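Local coordinates for protein 3-dehydroshikimate dehydratase (Bacillus anthracis, PDB 3DX5) that catalyses the manganese-dependent dehydration of 3-dehydroshikimate to 3,4-dihydroxybenzoate, a step in the biosynthesis of the siderophore petrobactin, at residues I169-F173 with L174-E178; S179-P183 with V184-Q188; G232-Y236 with D237-Q241; N201-S204 with A205-H209; Y3-T7 with I8-H12. All blocks are in the same frame, centred on the assembly; numbering follows the deposited sequence.

Interaction 1 (I169-F173 with L174-E178); sequences INLDF and LHIWE. With MN (manganese (II) ion), chain B; DHB (3,4-dihydroxybenzoic acid), chain D.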
# COMPACT_ATOMS: atom_id res chain seq x y z
N ILE A 169 19.17 -3.08 16.62
CA ILE A 169 19.05 -3.63 15.26
C ILE A 169 17.82 -4.57 15.15
O ILE A 169 17.60 -5.45 16.02
CB ILE A 169 20.33 -4.45 14.86
CG1 ILE A 169 21.60 -3.55 14.80
CG2 ILE A 169 20.15 -5.23 13.50
CD1 ILE A 169 21.59 -2.50 13.67
N ASN A 170 17.10 -4.43 14.04
CA ASN A 170 16.16 -5.43 13.57
C ASN A 170 16.87 -6.22 12.48
O ASN A 170 17.10 -5.69 11.36
CB ASN A 170 14.88 -4.79 12.98
CG ASN A 170 13.88 -5.86 12.54
OD1 ASN A 170 13.86 -6.95 13.09
ND2 ASN A 170 13.13 -5.58 11.50
N LEU A 171 17.23 -7.48 12.77
CA LEU A 171 18.08 -8.26 11.86
C LEU A 171 17.19 -8.98 10.82
O LEU A 171 16.44 -9.89 11.16
CB LEU A 171 18.94 -9.26 12.63
CG LEU A 171 19.93 -10.08 11.79
CD1 LEU A 171 20.71 -9.23 10.84
CD2 LEU A 171 20.89 -10.78 12.73
N ASP A 172 17.28 -8.54 9.56
CA ASP A 172 16.45 -9.13 8.48
C ASP A 172 17.42 -10.03 7.70
O ASP A 172 18.24 -9.57 6.91
CB ASP A 172 15.86 -7.98 7.65
CG ASP A 172 14.89 -8.46 6.57
OD1 ASP A 172 15.12 -9.49 5.91
OD2 ASP A 172 13.89 -7.74 6.35
N PHE A 173 17.36 -11.34 7.99
CA PHE A 173 18.31 -12.30 7.46
C PHE A 173 18.38 -12.41 5.94
O PHE A 173 19.47 -12.55 5.39
CB PHE A 173 18.06 -13.69 8.08
CG PHE A 173 18.49 -13.78 9.51
CD1 PHE A 173 19.85 -13.89 9.83
CD2 PHE A 173 17.54 -13.72 10.53
CE1 PHE A 173 20.25 -13.98 11.17
CE2 PHE A 173 17.93 -13.82 11.86
CZ PHE A 173 19.27 -13.96 12.19
N LEU A 174 17.24 -12.36 5.28
CA LEU A 174 17.22 -12.31 3.82
C LEU A 174 18.13 -11.18 3.29
O LEU A 174 18.97 -11.41 2.42
CB LEU A 174 15.77 -12.10 3.30
CG LEU A 174 15.52 -12.14 1.77
CD1 LEU A 174 16.00 -10.82 1.11
CD2 LEU A 174 16.18 -13.37 1.16
N HIS A 175 17.96 -9.96 3.80
CA HIS A 175 18.74 -8.86 3.31
C HIS A 175 20.20 -8.96 3.67
O HIS A 175 21.05 -8.49 2.92
CB HIS A 175 18.14 -7.51 3.74
CG HIS A 175 16.81 -7.27 3.09
ND1 HIS A 175 16.63 -7.36 1.73
CD2 HIS A 175 15.59 -7.01 3.62
CE1 HIS A 175 15.36 -7.12 1.44
NE2 HIS A 175 14.71 -6.91 2.57
N ILE A 176 20.48 -9.57 4.81
CA ILE A 176 21.84 -9.80 5.22
C ILE A 176 22.51 -10.77 4.23
O ILE A 176 23.61 -10.50 3.74
CB ILE A 176 21.84 -10.30 6.71
CG1 ILE A 176 22.08 -9.11 7.62
CG2 ILE A 176 22.85 -11.41 6.95
CD1 ILE A 176 23.42 -8.39 7.40
N TRP A 177 21.82 -11.86 3.92
CA TRP A 177 22.29 -12.84 2.94
C TRP A 177 22.52 -12.20 1.55
O TRP A 177 23.54 -12.44 0.89
CB TRP A 177 21.27 -13.96 2.85
CG TRP A 177 21.65 -14.98 1.84
CD1 TRP A 177 22.49 -16.04 2.03
CD2 TRP A 177 21.22 -15.03 0.48
NE1 TRP A 177 22.62 -16.75 0.86
CE2 TRP A 177 21.85 -16.16 -0.11
CE3 TRP A 177 20.36 -14.25 -0.30
CZ2 TRP A 177 21.64 -16.52 -1.44
CZ3 TRP A 177 20.16 -14.61 -1.63
CH2 TRP A 177 20.79 -15.72 -2.18
N GLU A 178 21.58 -11.37 1.13
CA GLU A 178 21.66 -10.61 -0.11
C GLU A 178 22.94 -9.80 -0.17
O GLU A 178 23.52 -9.70 -1.22
CB GLU A 178 20.43 -9.69 -0.23
CG GLU A 178 20.47 -8.63 -1.33
CD GLU A 178 19.12 -7.90 -1.46
OE1 GLU A 178 18.42 -7.68 -0.45
OE2 GLU A 178 18.72 -7.59 -2.59
MN MN B . 12.16 -6.55 6.72
C1 DHB D . 9.78 -3.22 4.08
C2 DHB D . 10.55 -4.16 4.76
C3 DHB D . 11.34 -5.08 4.05
O3 DHB D . 12.13 -6.03 4.64
C4 DHB D . 11.35 -5.00 2.59
O4 DHB D . 12.13 -5.89 1.94
C5 DHB D . 10.60 -4.03 1.92
C6 DHB D . 9.82 -3.15 2.69
C DHB D . 8.92 -2.26 4.89
O1 DHB D . 8.24 -1.37 4.38
O2 DHB D . 8.87 -2.38 6.21
O HOH W 1 14.55 -12.04 6.44
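Asp172 turns CG away from its backbone N (chi1 -175°), while His175 swings its ring to the side of its own backbone N (chi1 -66°). These two rotations bring the Asp172 carboxylate beside the imidazole edge, with OD2 3.3 Å from His175 CD2. The carboxylate and ring planes are 48° apart. Asp172 is the N-cap of helix 173-178, at the C-terminal end of strand 167-172 of the TIM barrel. Its backbone O accepts from Ile176 N, and Phe173 O from Trp177 N. Leu171 CD1 packs on Ile176 CG1 at 3.5 Å, the two side chains crossing at about a right angle. The two carboxylate oxygens of Asp172 have different tasks. OD2 binds manganese at 2.1 Å, in a site completed by Glu142, His198, Glu253 and the ligand. OD1 forms a salt bridge with Lys200 and takes a hydrogen bond from a water at 2.7 Å. The same water accepts from Leu174 N and so links the carboxylate to the first turn of the helix. His175 is gripped at both nitrogens. ND1 donates to Glu178 OE1 at 2.8 Å, one turn along the helix, with the acceptor in the ring plane. NE2 shares a hydrogen bond of 2.8 Å with O4 of 3,4-dihydroxybenzoate and makes a weak one to O3. The metal holds that same O3 at 2.1 Å. The Glu178 bond fixes the rotation of the imidazole and points NE2 at the ligand, so metal and histidine together address the two adjacent hydroxyl oxygens of the bound product.

Interaction 2 (S179-P183 with V184-Q188); sequences SGADP and VDSFQ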
# COMPACT_ATOMS: atom_id res chain seq x y z
N SER A 179 23.39 -9.24 0.95
CA SER A 179 24.60 -8.42 0.96
C SER A 179 25.85 -9.27 0.79
O SER A 179 26.91 -8.73 0.63
CB SER A 179 24.73 -7.60 2.25
OG SER A 179 25.17 -8.42 3.33
N GLY A 180 25.74 -10.59 0.85
CA GLY A 180 26.90 -11.44 0.69
C GLY A 180 27.44 -11.94 2.02
O GLY A 180 28.33 -12.74 2.01
N ALA A 181 26.90 -11.48 3.15
CA ALA A 181 27.35 -11.93 4.49
C ALA A 181 26.70 -13.28 4.88
O ALA A 181 25.59 -13.61 4.43
CB ALA A 181 27.01 -10.88 5.53
N ASP A 182 27.37 -14.06 5.72
CA ASP A 182 26.76 -15.30 6.26
C ASP A 182 25.73 -14.96 7.37
O ASP A 182 26.02 -14.17 8.26
CB ASP A 182 27.85 -16.24 6.80
CG ASP A 182 27.27 -17.43 7.59
OD1 ASP A 182 26.50 -18.24 7.02
OD2 ASP A 182 27.56 -17.55 8.80
N PRO A 183 24.51 -15.51 7.29
CA PRO A 183 23.48 -15.16 8.31
C PRO A 183 23.85 -15.44 9.77
O PRO A 183 23.64 -14.56 10.63
CB PRO A 183 22.28 -16.01 7.90
CG PRO A 183 22.42 -16.04 6.39
CD PRO A 183 23.90 -16.20 6.13
N VAL A 184 24.40 -16.61 10.06
CA VAL A 184 24.78 -16.97 11.43
C VAL A 184 25.95 -16.06 11.89
O VAL A 184 25.90 -15.46 12.96
CB VAL A 184 25.14 -18.48 11.55
CG1 VAL A 184 25.96 -18.77 12.81
CG2 VAL A 184 23.83 -19.36 11.52
N ASP A 185 26.97 -15.93 11.05
CA ASP A 185 28.05 -15.00 11.34
C ASP A 185 27.58 -13.52 11.63
O ASP A 185 28.08 -12.85 12.59
CB ASP A 185 29.09 -15.10 10.24
CG ASP A 185 30.24 -14.18 10.46
OD1 ASP A 185 30.87 -14.25 11.55
OD2 ASP A 185 30.51 -13.37 9.55
N SER A 186 26.62 -13.04 10.83
CA SER A 186 26.05 -11.70 11.05
C SER A 186 25.28 -11.62 12.36
O SER A 186 25.37 -10.63 13.08
CB SER A 186 25.13 -11.30 9.89
OG SER A 186 25.75 -11.55 8.65
N PHE A 187 24.55 -12.69 12.70
CA PHE A 187 23.89 -12.75 13.98
C PHE A 187 24.92 -12.64 15.11
O PHE A 187 24.72 -11.88 16.07
CB PHE A 187 23.07 -14.03 14.14
CG PHE A 187 22.73 -14.32 15.56
CD1 PHE A 187 21.75 -13.58 16.22
CD2 PHE A 187 23.43 -15.29 16.27
CE1 PHE A 187 21.45 -13.81 17.55
CE2 PHE A 187 23.15 -15.53 17.61
CZ PHE A 187 22.16 -14.80 18.25
N GLN A 188 26.04 -13.37 14.98
CA GLN A 188 26.99 -13.45 16.07
C GLN A 188 27.67 -12.09 16.26
O GLN A 188 27.90 -11.66 17.40
CB GLN A 188 28.05 -14.57 15.88
CG GLN A 188 27.45 -15.98 16.06
CD GLN A 188 28.36 -17.10 15.58
OE1 GLN A 188 29.41 -16.86 14.99
NE2 GLN A 188 27.93 -18.34 15.81
O HOH W 2 29.68 -12.77 6.86
O HOH W 3 24.37 -19.24 8.31
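Asp182 and Ser186 meet at the start of helix 183-190, where Asp182 is the N-cap. In the first shell, Asp182 OD2 accepts from Asp185 N at 2.8 Å. The donor lies 43° out of the carboxylate plane. CG of Asp182 is anti to the backbone N (chi1 170°), which carries the carboxylate forward over the first turn. The backbone O of Asp182 takes a firm bond from Ser186 N, which comes nearly along the C=O axis at 2.9 Å. Ser186 has two conformers. In the one described here its OG also donates to Asp182 O, from above the carbonyl plane, so this second bond may not be permanent. Pro183 O takes the next helical bond, from Phe187 N. The carboxylates of Asp182 and Asp185 lie nearly parallel, and Asp182 OD2 and Asp185 OD2 are 5.2 Å apart. Their like charges are probably eased by the helix N-terminus and by bound waters. Further out, a Schellman motif with Gly180 at positive phi ends helix 173-178. The chain thus turns from one helix into the next within a few residues. Pro183 and Phe187 pack on Phe173, and Pro183 also rests on Ile239 of helix 236-243. The whole unit lies on the outer layer of the TIM barrel, its Pro183 side chain about 14 Å from the manganese. Two waters extend the cap. One receives from Asp182 N and donates to Asp185 OD2. The other donates to Asp182 OD1 at 2.7 Å and accepts from Val184 N at 3.2 Å.

Interaction 3 (G232-Y236 with D237-Q241); sequences GIVNY and DEIIQ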
# COMPACT_ATOMS: atom_id res chain seq x y z
N GLY A 232 13.08 -21.81 0.46
CA GLY A 232 13.95 -20.87 -0.25
C GLY A 232 15.44 -21.11 -0.10
O GLY A 232 15.85 -22.10 0.50
N ILE A 233 16.24 -20.19 -0.64
CA ILE A 233 17.70 -20.36 -0.72
C ILE A 233 18.41 -20.06 0.62
O ILE A 233 19.42 -20.67 0.93
CB ILE A 233 18.31 -19.59 -1.96
CG1 ILE A 233 19.78 -19.91 -2.21
CG2 ILE A 233 18.09 -18.09 -1.86
CD1 ILE A 233 20.09 -21.44 -2.60
N VAL A 234 17.90 -19.12 1.40
CA VAL A 234 18.44 -18.89 2.74
C VAL A 234 18.12 -20.08 3.65
O VAL A 234 17.00 -20.61 3.62
CB VAL A 234 17.90 -17.60 3.37
CG1 VAL A 234 18.54 -17.34 4.76
CG2 VAL A 234 18.15 -16.42 2.44
N ASN A 235 19.11 -20.49 4.44
CA ASN A 235 19.01 -21.67 5.30
C ASN A 235 18.48 -21.27 6.68
O ASN A 235 19.24 -20.86 7.57
CB ASN A 235 20.38 -22.40 5.41
CG ASN A 235 20.28 -23.79 6.04
OD1 ASN A 235 19.44 -24.05 6.88
ND2 ASN A 235 21.14 -24.66 5.62
N TYR A 236 17.16 -21.38 6.83
CA TYR A 236 16.48 -21.06 8.08
C TYR A 236 16.69 -22.11 9.18
O TYR A 236 16.57 -21.78 10.36
CB TYR A 236 14.99 -20.66 7.84
CG TYR A 236 14.94 -19.20 7.49
CD1 TYR A 236 15.00 -18.77 6.16
CD2 TYR A 236 14.94 -18.22 8.49
CE1 TYR A 236 15.02 -17.40 5.85
CE2 TYR A 236 14.99 -16.86 8.19
CZ TYR A 236 14.99 -16.45 6.87
OH TYR A 236 15.07 -15.11 6.60
N ASP A 237 17.03 -23.36 8.82
CA ASP A 237 17.39 -24.38 9.83
C ASP A 237 18.58 -23.92 10.65
O ASP A 237 18.54 -23.96 11.88
CB ASP A 237 17.70 -25.76 9.20
CG ASP A 237 16.43 -26.50 8.81
OD1 ASP A 237 15.54 -26.68 9.68
OD2 ASP A 237 16.30 -26.88 7.63
N GLU A 238 19.62 -23.46 9.98
CA GLU A 238 20.81 -22.94 10.65
C GLU A 238 20.54 -21.65 11.44
O GLU A 238 21.03 -21.49 12.55
CB GLU A 238 21.91 -22.68 9.63
CG GLU A 238 22.42 -23.95 8.95
CD GLU A 238 23.65 -23.69 8.07
OE1 GLU A 238 23.84 -22.54 7.59
OE2 GLU A 238 24.43 -24.65 7.87
N ILE A 239 19.79 -20.73 10.85
CA ILE A 239 19.41 -19.49 11.54
C ILE A 239 18.61 -19.78 12.81
O ILE A 239 18.97 -19.31 13.88
CB ILE A 239 18.59 -18.58 10.61
CG1 ILE A 239 19.51 -18.07 9.49
CG2 ILE A 239 17.88 -17.46 11.44
CD1 ILE A 239 18.76 -17.51 8.26
N ILE A 240 17.54 -20.55 12.71
CA ILE A 240 16.69 -20.78 13.88
C ILE A 240 17.45 -21.51 14.99
O ILE A 240 17.22 -21.24 16.18
CB ILE A 240 15.35 -21.47 13.49
CG1 ILE A 240 14.55 -20.48 12.61
CG2 ILE A 240 14.57 -21.95 14.73
CD1 ILE A 240 13.34 -21.10 11.86
N GLN A 241 18.35 -22.43 14.62
CA GLN A 241 19.19 -23.13 15.63
C GLN A 241 20.01 -22.17 16.46
O GLN A 241 20.16 -22.38 17.65
CB GLN A 241 20.15 -24.11 14.98
CG GLN A 241 19.54 -25.40 14.56
CD GLN A 241 20.58 -26.34 13.97
OE1 GLN A 241 21.40 -26.90 14.70
NE2 GLN A 241 20.55 -26.51 12.64
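Val234 opens the contact by placing CG1 3.5 Å from Ile239 CD1, the two side chains meeting at a slant. Its backbone O takes a hydrogen bond from Asn201 ND2, which ties the loop to strand 194-202. Asn235 follows as the N-cap of helix 236-243. CG is anti to its backbone N (chi1 -168°), and this rotation carries OD1 forward to the first turn. There OD1 accepts from Glu238 N at 3.2 Å. The N-H arrives from above the amide plane, 53° out of it. The amide also lies against the side chain of Glu238: amide and carboxylate planes are stacked, 8° apart, with Asn235 ND2 3.6 Å from Glu238 CD. Asn235 O receives a weak bond from Ile239 N. Tyr236 is the first helical residue, and its O accepts from Ile240 N at 2.8 Å. The Tyr236 and Ile239 side chains run side by side, and Ile239 CD1 lies over one ring face, toward its rim, 4.0 Å from the centroid, in a CH-pi contact. The Tyr236 hydroxyl is held by Lys200 O. The Phe199 ring meets the tyrosine ring, and the Phe173 side chain also touches this residue. Beyond the cap, both carboxylate oxygens of Asp237 have partners, among them Arg273 in a salt bridge. This is an Asn N-cap at the start of an outer helix of the TIM barrel, with Val234 and Tyr236 both packed on Ile239.

Interaction 4 (N201-S204 with A205-H209); sequences NISS and ADYLH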
# COMPACT_ATOMS: atom_id res chain seq x y z
N ASN A 201 12.08 -15.41 2.84
CA ASN A 201 12.99 -16.16 1.98
C ASN A 201 12.65 -15.92 0.52
O ASN A 201 11.57 -15.40 0.20
CB ASN A 201 12.93 -17.67 2.29
CG ASN A 201 14.29 -18.36 2.10
OD1 ASN A 201 15.18 -17.81 1.43
ND2 ASN A 201 14.45 -19.55 2.69
N ILE A 202 13.53 -16.34 -0.38
CA ILE A 202 13.30 -16.12 -1.80
C ILE A 202 13.74 -17.40 -2.49
O ILE A 202 14.64 -18.10 -1.97
CB ILE A 202 14.10 -14.87 -2.30
CG1 ILE A 202 13.62 -14.43 -3.66
CG2 ILE A 202 15.63 -15.14 -2.36
CD1 ILE A 202 12.31 -13.65 -3.62
N SER A 203 13.15 -17.74 -3.64
CA SER A 203 13.56 -19.02 -4.28
C SER A 203 14.95 -18.95 -4.91
O SER A 203 15.64 -19.96 -5.02
CB SER A 203 12.54 -19.49 -5.34
OG SER A 203 12.45 -18.50 -6.36
N SER A 204 15.39 -17.75 -5.28
CA SER A 204 16.67 -17.60 -6.00
C SER A 204 17.06 -16.13 -5.92
O SER A 204 16.16 -15.26 -5.90
CB SER A 204 16.48 -18.03 -7.47
OG SER A 204 17.35 -17.37 -8.37
N ALA A 205 18.37 -15.86 -5.93
CA ALA A 205 18.90 -14.48 -6.04
C ALA A 205 18.35 -13.70 -7.24
O ALA A 205 18.25 -12.48 -7.18
CB ALA A 205 20.47 -14.46 -6.05
N ASP A 206 17.99 -14.40 -8.32
CA ASP A 206 17.39 -13.78 -9.51
C ASP A 206 16.15 -12.93 -9.18
O ASP A 206 15.83 -12.02 -9.90
CB ASP A 206 16.99 -14.85 -10.51
CG ASP A 206 18.19 -15.61 -11.11
OD1 ASP A 206 19.37 -15.37 -10.73
OD2 ASP A 206 17.93 -16.46 -11.98
N TYR A 207 15.45 -13.24 -8.09
CA TYR A 207 14.20 -12.60 -7.76
C TYR A 207 14.31 -11.59 -6.63
O TYR A 207 13.27 -11.11 -6.15
CB TYR A 207 13.12 -13.65 -7.45
CG TYR A 207 12.85 -14.55 -8.64
CD1 TYR A 207 12.27 -14.04 -9.80
CD2 TYR A 207 13.22 -15.90 -8.61
CE1 TYR A 207 12.05 -14.86 -10.93
CE2 TYR A 207 13.01 -16.73 -9.74
CZ TYR A 207 12.43 -16.19 -10.88
OH TYR A 207 12.19 -16.99 -11.98
N LEU A 208 15.53 -11.26 -6.19
CA LEU A 208 15.67 -10.35 -5.04
C LEU A 208 15.04 -8.98 -5.19
O LEU A 208 14.65 -8.38 -4.20
CB LEU A 208 17.15 -10.20 -4.60
CG LEU A 208 17.68 -11.39 -3.79
CD1 LEU A 208 19.21 -11.35 -3.80
CD2 LEU A 208 17.15 -11.42 -2.37
N HIS A 209 14.92 -8.49 -6.43
CA HIS A 209 14.35 -7.19 -6.72
C HIS A 209 12.84 -7.14 -6.34
O HIS A 209 12.29 -6.05 -6.24
CB HIS A 209 14.51 -6.86 -8.22
CG HIS A 209 13.98 -7.95 -9.11
ND1 HIS A 209 12.67 -7.98 -9.55
CD2 HIS A 209 14.54 -9.10 -9.56
CE1 HIS A 209 12.46 -9.07 -10.27
NE2 HIS A 209 13.58 -9.77 -10.29
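The backbone leaves strand 194-202 of the TIM barrel and turns at Ser204 into a 3-10 segment, where Tyr207 N donates to Ser204 O at 3.1 Å with the donor 48° out of the carbonyl plane. The Ser204 side chain forms an ST turn. OG is anti to the backbone N (chi1 151°) and reaches forward to Asp206, accepting from Asp206 N at 3.0 Å. Asp206 CB lies close to the same OG, at 3.3 Å. The apolar side of the contact belongs to Ile202. Its CG1 meets Tyr207 CB at 3.9 Å, and the two side chains cross at about a right angle. Its CG2 branch meets Leu208 CD2 at 4.0 Å instead. One isoleucine therefore serves two residues of the turn. Leu174 of helix 173-178 packs against both Ile202 and Leu208, and Trp177 touches Leu208. This joins the loop to the helix that carries His175. The loop lies at the surface near the ligand-binding end of the barrel, with the Leu208 side chain about 9 Å from the bound 3,4-dihydroxybenzoate. Ser203 OG comes obliquely to the Tyr207 ring, 3.5 Å from Tyr207 CD2.

Interaction 5 (Y3-T7 with I8-H12); sequences YSLCT and ISFRH. With DHB (3,4-dihydroxybenzoic acid), chain D.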
# COMPACT_ATOMS: atom_id res chain seq x y z
N TYR A 3 7.37 -16.14 17.82
CA TYR A 3 7.07 -15.68 16.46
C TYR A 3 6.05 -14.57 16.52
O TYR A 3 5.10 -14.61 17.35
CB TYR A 3 6.55 -16.83 15.58
CG TYR A 3 7.64 -17.81 15.34
CD1 TYR A 3 8.67 -17.50 14.44
CD2 TYR A 3 7.69 -19.03 16.03
CE1 TYR A 3 9.75 -18.38 14.24
CE2 TYR A 3 8.76 -19.95 15.82
CZ TYR A 3 9.79 -19.59 14.93
OH TYR A 3 10.88 -20.42 14.70
N SER A 4 6.22 -13.62 15.63
CA SER A 4 5.24 -12.58 15.47
C SER A 4 4.73 -12.48 14.03
O SER A 4 5.40 -12.86 13.07
CB SER A 4 5.76 -11.22 15.98
OG SER A 4 7.08 -10.98 15.51
N LEU A 5 3.55 -11.92 13.91
CA LEU A 5 2.91 -11.67 12.65
C LEU A 5 3.09 -10.15 12.36
O LEU A 5 2.97 -9.35 13.28
CB LEU A 5 1.44 -12.02 12.90
CG LEU A 5 0.39 -11.73 11.88
CD1 LEU A 5 -0.79 -12.61 12.15
CD2 LEU A 5 -0.00 -10.26 12.01
N CYS A 6 3.33 -9.74 11.12
CA CYS A 6 3.38 -8.31 10.77
C CYS A 6 2.09 -7.91 10.11
O CYS A 6 1.71 -8.52 9.12
CB CYS A 6 4.40 -8.02 9.69
SG CYS A 6 5.91 -8.75 9.94
N THR A 7 1.47 -6.85 10.60
CA THR A 7 0.26 -6.33 9.92
C THR A 7 0.53 -5.79 8.50
O THR A 7 -0.38 -5.75 7.70
CB THR A 7 -0.49 -5.29 10.79
OG1 THR A 7 0.25 -4.07 10.82
CG2 THR A 7 -0.68 -5.84 12.23
N ILE A 8 1.79 -5.42 8.19
CA ILE A 8 2.13 -5.08 6.80
C ILE A 8 1.81 -6.22 5.79
O ILE A 8 1.55 -5.95 4.64
CB ILE A 8 3.62 -4.63 6.67
CG1 ILE A 8 3.85 -3.84 5.35
CG2 ILE A 8 4.62 -5.81 6.88
CD1 ILE A 8 5.29 -3.11 5.28
N SER A 9 1.79 -7.48 6.25
CA SER A 9 1.43 -8.61 5.37
C SER A 9 0.01 -8.47 4.84
O SER A 9 -0.36 -9.12 3.85
CB SER A 9 1.60 -9.98 6.11
OG SER A 9 2.97 -10.14 6.48
N PHE A 10 -0.80 -7.65 5.52
CA PHE A 10 -2.24 -7.50 5.18
C PHE A 10 -2.53 -6.15 4.51
O PHE A 10 -3.70 -5.75 4.44
CB PHE A 10 -3.07 -7.65 6.47
CG PHE A 10 -2.95 -9.01 7.08
CD1 PHE A 10 -3.82 -10.04 6.68
CD2 PHE A 10 -1.92 -9.29 7.99
CE1 PHE A 10 -3.68 -11.34 7.20
CE2 PHE A 10 -1.76 -10.59 8.51
CZ PHE A 10 -2.64 -11.61 8.11
N ARG A 11 -1.49 -5.47 4.03
CA ARG A 11 -1.62 -4.07 3.50
C ARG A 11 -2.52 -3.99 2.25
O ARG A 11 -2.98 -2.90 1.90
CB ARG A 11 -0.21 -3.51 3.18
CG ARG A 11 0.48 -4.20 1.92
CD ARG A 11 2.05 -4.07 1.94
NE ARG A 11 2.61 -4.83 0.80
CZ ARG A 11 2.63 -6.17 0.74
NH1 ARG A 11 2.24 -6.90 1.79
NH2 ARG A 11 3.07 -6.78 -0.35
N HIS A 12 -2.72 -5.12 1.57
CA HIS A 12 -3.56 -5.18 0.37
C HIS A 12 -4.88 -5.95 0.51
O HIS A 12 -5.46 -6.43 -0.48
CB HIS A 12 -2.74 -5.69 -0.83
CG HIS A 12 -1.63 -4.77 -1.21
ND1 HIS A 12 -0.35 -5.21 -1.45
CD2 HIS A 12 -1.59 -3.42 -1.33
CE1 HIS A 12 0.42 -4.19 -1.75
NE2 HIS A 12 -0.30 -3.08 -1.67
C1 DHB D . 9.78 -3.22 4.08
C2 DHB D . 10.55 -4.16 4.76
C3 DHB D . 11.34 -5.08 4.05
O3 DHB D . 12.13 -6.03 4.64
C4 DHB D . 11.35 -5.00 2.59
O4 DHB D . 12.13 -5.89 1.94
C5 DHB D . 10.60 -4.03 1.92
C6 DHB D . 9.82 -3.15 2.69
C DHB D . 8.92 -2.26 4.89
O1 DHB D . 8.24 -1.37 4.38
O2 DHB D . 8.87 -2.38 6.21
O HOH W 4 3.15 -11.58 8.94
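Two successive carbonyls, Cys6 O and Thr7 O, lie near the plane of the Phe10 ring at its edge, each 3.9 Å from Phe10 CD2. Both also accept backbone bonds. Ser9 N donates to Cys6 O at 3.1 Å and Phe10 N to Thr7 O at 2.9 Å. In each case the N-H comes from above the carbonyl plane, 51° and 53° out of it, as fits the tight i to i+3 bonds of a 3-10 turn. Leu5 CD2 meets Phe10 CE2 at 3.9 Å, obliquely to the ring, the two side chains crossing at about a right angle. The Leu5 and Phe10 side chains also pack on Ile20 of helix 17-26. The strand here is 2-6, the first of the TIM barrel, and the turn lies at its C-terminal end, where the ligand binds. Ile8 joins the two. Its CG2 rests on Cys6 CB at 3.6 Å. CG1 is anti to the backbone N (chi1 -161°) and sends CD1 off in a different direction, to 3.5 Å from O1 of 3,4-dihydroxybenzoate. This is an apolar wall of the pocket beside the carboxylate of the ligand. A water bridges Cys6 N and Ser9 OG, donating to the hydroxyl and accepting from the amide; Ser9 OG also bonds to Trp254 O. Arg11 NH1 and N both donate to Ile8 O, from opposite faces of its plane. Arg11 NE and NH2 continue to the backbone oxygens of Val216 and Phe255.

Interactions 1 and 5 are the buried ones. Both lie at C-terminal ends of barrel strands and touch the bound 3,4-dihydroxybenzoate, but their chemistry differs: interaction 1 is polar and metal-bound, interaction 5 offers a hydrocarbon wall. Interactions 2 and 3 are partly buried helix starts on the outer layer. One is capped by aspartate with waters, the other by asparagine stacked on glutamate. They touch each other, and Phe173 of interaction 1 packs on both. Interaction 4 is the surface contact. It is bonded to interaction 3 through Asn201 and Ile202, and Leu208 rests on the helix of interaction 1. Interaction 5 is remote from interaction 2, their centres about 25 Å apart.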